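PDB 4XZ7: putative uncharacterized protein from Streptococcus suis, which probably catalyses transglutaminase-type acyl transfer, forms a homodimer and is a virulence factor that counters phagocytosis. Local coordinates for residues G279-V284 with R299-K304; K367-D372 with G384-A389. All coordinates share one frame; numbering follows the deposited sequence.

In the fold
Following the chain from its N terminus, the family's transglutaminase-like region runs through helix 264-277 into contact 1, where G279-V284 pairs with R299-K304 and closes the hairpin of strands 282-288 and 294-302, part of a five-stranded mixed sheet. The chain then passes through strands 305-309, 340-343 and 354-357 and helix 359-365 before contact 2 opens, in which K367-D372 meets G384-A389 and closes a loop without regular secondary structure. The two loops follow in series and neither encloses the other. Their centres are about 12 Å apart, and they touch: A389 packs on P281 and Y301, and Y387 and T370 on G279, tying the loop after helix 359-365, near the end of this fragment, to the hairpin.

Contact 1 (G279-V284 with R299-K304); sequences GLPAYV and RVYYDK
P281 O accepts the shortest bond of the contact, 2.7 Å from Y301 N. Proline, lacking an N-H, still offers its carbonyl here at the entrance to the strand. Farther on, Y283 and R299 form an antiparallel hydrogen-bonded pair: Y283 N donates to R299 O at 2.9 Å, and R299 N returns a bond to Y283 O. Between this pair and the P281-Y301 bond, A282 and V300 make a non-hydrogen-bonded pair, CA to CA 4.3 Å, the close spacing that goes with this kind of pair. Alanine's small methyl shares this face with V300 and with F275 of helix 264-277. V300 CG1, anti to the backbone N (chi1 -156°), reaches L280 CB at 3.7 Å.

On the other face the side chains of Y283 and R299 run alongside each other; Y283 CE2 lies 3.5 Å from R299 CB, while ring and guanidinium planes stand nearly perpendicular (87°). Both polar ends meet E362, Y283 OH by a hydrogen bond and R299 by a salt bridge, and R299 NH1 also bonds T308. One carboxylate, that of E362, thus serves both strands of this beta hairpin, and the arginine's charge would probably favour its ionised form.

Contact 2 (K367-D372 with G384-A389); sequences KQKTAD and GLDYIA
T370 and Y387 meet with their side chains crossing at a slant, the methyl CG2 of T370 lying 3.7 Å from ring atom CD1. The ring swings to this place because Y387 CG is anti to the backbone N (chi1 169°), and over one of its faces, offset toward the rim, sits the backbone N of A389. Threonine suits the spot by having two unlike branches: CG2 packs on the tyrosine, while OG1 bonds to a water at 2.8 Å. That water also accepts from A371 N and donates to the carbonyl oxygens of G384 and Y387, so four groups hold it between the segments. Y387 O is gripped from a second direction by T370 N, in a straight bond of 2.9 Å.

These segments are the two ends of an irregular loop that follows helix 359-365; one direct backbone hydrogen bond and the bridging waters take the place of a regular strand ladder. A second water accepts from A389 N (2.7 Å) and donates to Q368 O.

I388 crosses K369 obliquely, CG1 to lysine CG at 3.9 Å, and its other branch, CG2, rests against K367 O at 3.4 Å; beta branching lets one residue cover both places. The long aliphatic part of K369 continues past L385 O, 3.5 Å from CD, and a bend at chi4 (62°) turns the ammonium to D372 of its own segment, which it meets in a salt bridge. D372 has a further partner in K378. At the far end A371, whose small methyl fits close to the backbone, places CB 3.6 Å from G384 O and also touches L385 CD1. The positive phi of G384 is readily adopted by glycine, and its carbonyl additionally accepts from S381 OG.

Contact 1 (G279-V284 with R299-K304)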
# COMPACT_ATOMS: atom_id res chain seq x y z
N GLY B 279 -27.95 -13.26 -20.70
CA GLY B 279 -27.94 -13.82 -22.04
C GLY B 279 -27.59 -12.79 -23.10
O GLY B 279 -27.88 -12.99 -24.28
N LEU B 280 -26.97 -11.69 -22.69
CA LEU B 280 -26.62 -10.64 -23.64
C LEU B 280 -25.10 -10.53 -23.76
O LEU B 280 -24.47 -9.81 -22.96
CB LEU B 280 -27.24 -9.31 -23.21
CG LEU B 280 -28.68 -8.93 -23.57
CD1 LEU B 280 -29.43 -10.06 -24.23
CD2 LEU B 280 -29.41 -8.42 -22.32
N PRO B 281 -24.50 -11.24 -24.73
CA PRO B 281 -23.03 -11.25 -24.91
C PRO B 281 -22.41 -9.87 -24.76
O PRO B 281 -22.78 -8.95 -25.49
CB PRO B 281 -22.87 -11.77 -26.34
CG PRO B 281 -24.03 -12.75 -26.48
CD PRO B 281 -25.18 -12.09 -25.72
N ALA B 282 -21.49 -9.74 -23.80
CA ALA B 282 -20.93 -8.43 -23.47
C ALA B 282 -19.45 -8.49 -23.09
O ALA B 282 -18.96 -9.50 -22.59
CB ALA B 282 -21.74 -7.79 -22.34
N TYR B 283 -18.74 -7.40 -23.36
CA TYR B 283 -17.38 -7.27 -22.84
C TYR B 283 -17.09 -5.79 -22.64
O TYR B 283 -17.86 -4.93 -23.08
CB TYR B 283 -16.34 -7.95 -23.77
CG TYR B 283 -16.09 -7.31 -25.14
CD1 TYR B 283 -14.84 -6.75 -25.45
CD2 TYR B 283 -17.07 -7.28 -26.13
CE1 TYR B 283 -14.58 -6.19 -26.69
CE2 TYR B 283 -16.82 -6.70 -27.38
CZ TYR B 283 -15.58 -6.15 -27.64
OH TYR B 283 -15.30 -5.57 -28.86
N VAL B 284 -15.99 -5.51 -21.95
CA VAL B 284 -15.62 -4.14 -21.63
C VAL B 284 -14.65 -3.57 -22.66
O VAL B 284 -13.66 -4.20 -23.02
CB VAL B 284 -14.97 -4.07 -20.22
CG1 VAL B 284 -14.54 -2.66 -19.91
CG2 VAL B 284 -15.94 -4.57 -19.17
N ARG B 299 -19.65 -3.27 -24.59
CA ARG B 299 -20.22 -3.70 -25.85
C ARG B 299 -21.13 -4.86 -25.53
O ARG B 299 -20.72 -5.77 -24.80
CB ARG B 299 -19.15 -4.10 -26.83
CG ARG B 299 -18.47 -2.93 -27.47
CD ARG B 299 -18.52 -3.07 -28.97
NE ARG B 299 -19.34 -2.04 -29.57
CZ ARG B 299 -19.79 -2.07 -30.81
NH1 ARG B 299 -20.53 -1.07 -31.25
NH2 ARG B 299 -19.52 -3.10 -31.62
N VAL B 300 -22.36 -4.80 -26.03
CA VAL B 300 -23.40 -5.78 -25.72
C VAL B 300 -24.08 -6.24 -26.99
O VAL B 300 -24.35 -5.42 -27.87
CB VAL B 300 -24.49 -5.22 -24.78
CG1 VAL B 300 -25.16 -6.35 -24.01
CG2 VAL B 300 -23.90 -4.22 -23.81
N TYR B 301 -24.38 -7.52 -27.09
CA TYR B 301 -25.07 -8.02 -28.27
C TYR B 301 -26.57 -8.12 -28.03
O TYR B 301 -27.00 -8.83 -27.13
CB TYR B 301 -24.51 -9.39 -28.69
CG TYR B 301 -25.11 -9.92 -29.97
CD1 TYR B 301 -24.67 -9.47 -31.20
CD2 TYR B 301 -26.12 -10.87 -29.94
CE1 TYR B 301 -25.21 -9.96 -32.39
CE2 TYR B 301 -26.68 -11.36 -31.13
CZ TYR B 301 -26.22 -10.90 -32.34
OH TYR B 301 -26.75 -11.38 -33.52
N TYR B 302 -27.35 -7.42 -28.83
CA TYR B 302 -28.80 -7.62 -28.80
C TYR B 302 -29.41 -7.12 -30.09
O TYR B 302 -28.81 -6.31 -30.81
CB TYR B 302 -29.45 -6.93 -27.59
CG TYR B 302 -29.21 -5.43 -27.48
CD1 TYR B 302 -28.17 -4.92 -26.71
CD2 TYR B 302 -30.04 -4.53 -28.14
CE1 TYR B 302 -27.95 -3.55 -26.60
CE2 TYR B 302 -29.84 -3.16 -28.04
CZ TYR B 302 -28.79 -2.67 -27.27
OH TYR B 302 -28.60 -1.31 -27.18
N ASP B 303 -30.59 -7.65 -30.40
CA ASP B 303 -31.30 -7.29 -31.62
C ASP B 303 -30.38 -7.39 -32.82
O ASP B 303 -30.21 -6.42 -33.55
CB ASP B 303 -31.87 -5.88 -31.50
CG ASP B 303 -33.04 -5.79 -30.52
OD1 ASP B 303 -33.30 -6.78 -29.82
OD2 ASP B 303 -33.68 -4.72 -30.46
N LYS B 304 -29.76 -8.56 -32.99
CA LYS B 304 -28.93 -8.84 -34.16
C LYS B 304 -27.71 -7.95 -34.31
O LYS B 304 -27.07 -7.98 -35.38
CB LYS B 304 -29.75 -8.70 -35.45
CG LYS B 304 -30.97 -9.57 -35.57
CD LYS B 304 -31.58 -9.40 -36.97
CE LYS B 304 -32.88 -10.15 -37.11
NZ LYS B 304 -33.47 -10.02 -38.48

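Contact 2 (K367-D372 with G384-A389)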
# COMPACT_ATOMS: atom_id res chain seq x y z
N LYS B 367 -21.68 -16.07 -30.79
CA LYS B 367 -21.99 -17.44 -31.17
C LYS B 367 -21.73 -18.45 -30.06
O LYS B 367 -22.02 -19.64 -30.22
CB LYS B 367 -21.20 -17.83 -32.43
CG LYS B 367 -21.76 -17.22 -33.70
CD LYS B 367 -21.10 -17.76 -34.95
CE LYS B 367 -19.74 -17.13 -35.19
NZ LYS B 367 -19.19 -17.55 -36.50
N GLN B 368 -21.18 -18.01 -28.93
CA GLN B 368 -20.95 -18.91 -27.81
C GLN B 368 -22.23 -19.10 -27.02
O GLN B 368 -23.14 -18.26 -27.11
CB GLN B 368 -19.85 -18.38 -26.88
CG GLN B 368 -18.53 -18.08 -27.58
CD GLN B 368 -17.97 -19.28 -28.31
OE1 GLN B 368 -17.79 -20.35 -27.73
NE2 GLN B 368 -17.72 -19.12 -29.61
N LYS B 369 -22.33 -20.19 -26.27
CA LYS B 369 -23.36 -20.30 -25.24
C LYS B 369 -23.08 -19.19 -24.24
O LYS B 369 -21.95 -19.06 -23.78
CB LYS B 369 -23.33 -21.66 -24.53
CG LYS B 369 -23.47 -22.86 -25.46
CD LYS B 369 -23.62 -24.16 -24.67
CE LYS B 369 -23.10 -25.36 -25.45
NZ LYS B 369 -21.65 -25.23 -25.76
N THR B 370 -24.09 -18.39 -23.91
CA THR B 370 -23.86 -17.23 -23.05
C THR B 370 -23.33 -17.61 -21.66
O THR B 370 -22.54 -16.86 -21.07
CB THR B 370 -25.15 -16.37 -22.89
OG1 THR B 370 -26.10 -17.05 -22.07
CG2 THR B 370 -25.75 -16.08 -24.25
N ALA B 371 -23.74 -18.76 -21.13
CA ALA B 371 -23.27 -19.15 -19.80
C ALA B 371 -21.77 -19.45 -19.81
O ALA B 371 -21.07 -19.17 -18.84
CB ALA B 371 -24.03 -20.33 -19.30
N ASP B 372 -21.29 -19.99 -20.93
CA ASP B 372 -19.85 -20.18 -21.14
C ASP B 372 -19.11 -18.85 -21.05
O ASP B 372 -17.99 -18.80 -20.54
CB ASP B 372 -19.57 -20.82 -22.50
CG ASP B 372 -19.90 -22.29 -22.52
OD1 ASP B 372 -19.93 -22.89 -21.42
OD2 ASP B 372 -20.12 -22.83 -23.63
N GLY B 384 -30.22 -20.13 -18.37
CA GLY B 384 -29.77 -21.51 -18.45
C GLY B 384 -28.36 -21.62 -18.99
O GLY B 384 -27.65 -20.62 -19.13
N LEU B 385 -27.95 -22.84 -19.31
CA LEU B 385 -26.57 -23.12 -19.69
C LEU B 385 -26.42 -23.37 -21.19
O LEU B 385 -25.31 -23.62 -21.67
CB LEU B 385 -26.04 -24.33 -18.91
CG LEU B 385 -26.07 -24.30 -17.38
CD1 LEU B 385 -25.58 -22.96 -16.84
CD2 LEU B 385 -27.44 -24.64 -16.80
N ASP B 386 -27.52 -23.29 -21.93
CA ASP B 386 -27.50 -23.68 -23.34
C ASP B 386 -27.93 -22.60 -24.33
O ASP B 386 -27.95 -22.84 -25.53
CB ASP B 386 -28.40 -24.91 -23.55
CG ASP B 386 -27.87 -26.12 -22.84
OD1 ASP B 386 -26.65 -26.37 -22.92
OD2 ASP B 386 -28.68 -26.82 -22.19
N TYR B 387 -28.27 -21.42 -23.83
CA TYR B 387 -28.76 -20.38 -24.74
C TYR B 387 -27.63 -19.69 -25.49
O TYR B 387 -26.60 -19.32 -24.91
CB TYR B 387 -29.60 -19.34 -24.01
CG TYR B 387 -29.89 -18.12 -24.87
CD1 TYR B 387 -29.40 -16.87 -24.51
CD2 TYR B 387 -30.62 -18.23 -26.05
CE1 TYR B 387 -29.65 -15.75 -25.29
CE2 TYR B 387 -30.87 -17.13 -26.84
CZ TYR B 387 -30.39 -15.89 -26.45
OH TYR B 387 -30.63 -14.78 -27.23
N ILE B 388 -27.86 -19.51 -26.79
CA ILE B 388 -26.92 -18.84 -27.68
C ILE B 388 -27.63 -17.66 -28.34
O ILE B 388 -28.66 -17.83 -28.99
CB ILE B 388 -26.38 -19.81 -28.74
CG1 ILE B 388 -25.76 -21.05 -28.06
CG2 ILE B 388 -25.38 -19.11 -29.65
CD1 ILE B 388 -25.20 -22.07 -29.03
N ALA B 389 -27.07 -16.47 -28.16
CA ALA B 389 -27.73 -15.24 -28.62
C ALA B 389 -27.90 -15.19 -30.13
O ALA B 389 -28.90 -14.68 -30.62
CB ALA B 389 -26.95 -14.03 -28.15
O HOH W 1 -24.46 -15.84 -27.86
O HOH W 2 -26.22 -19.84 -21.83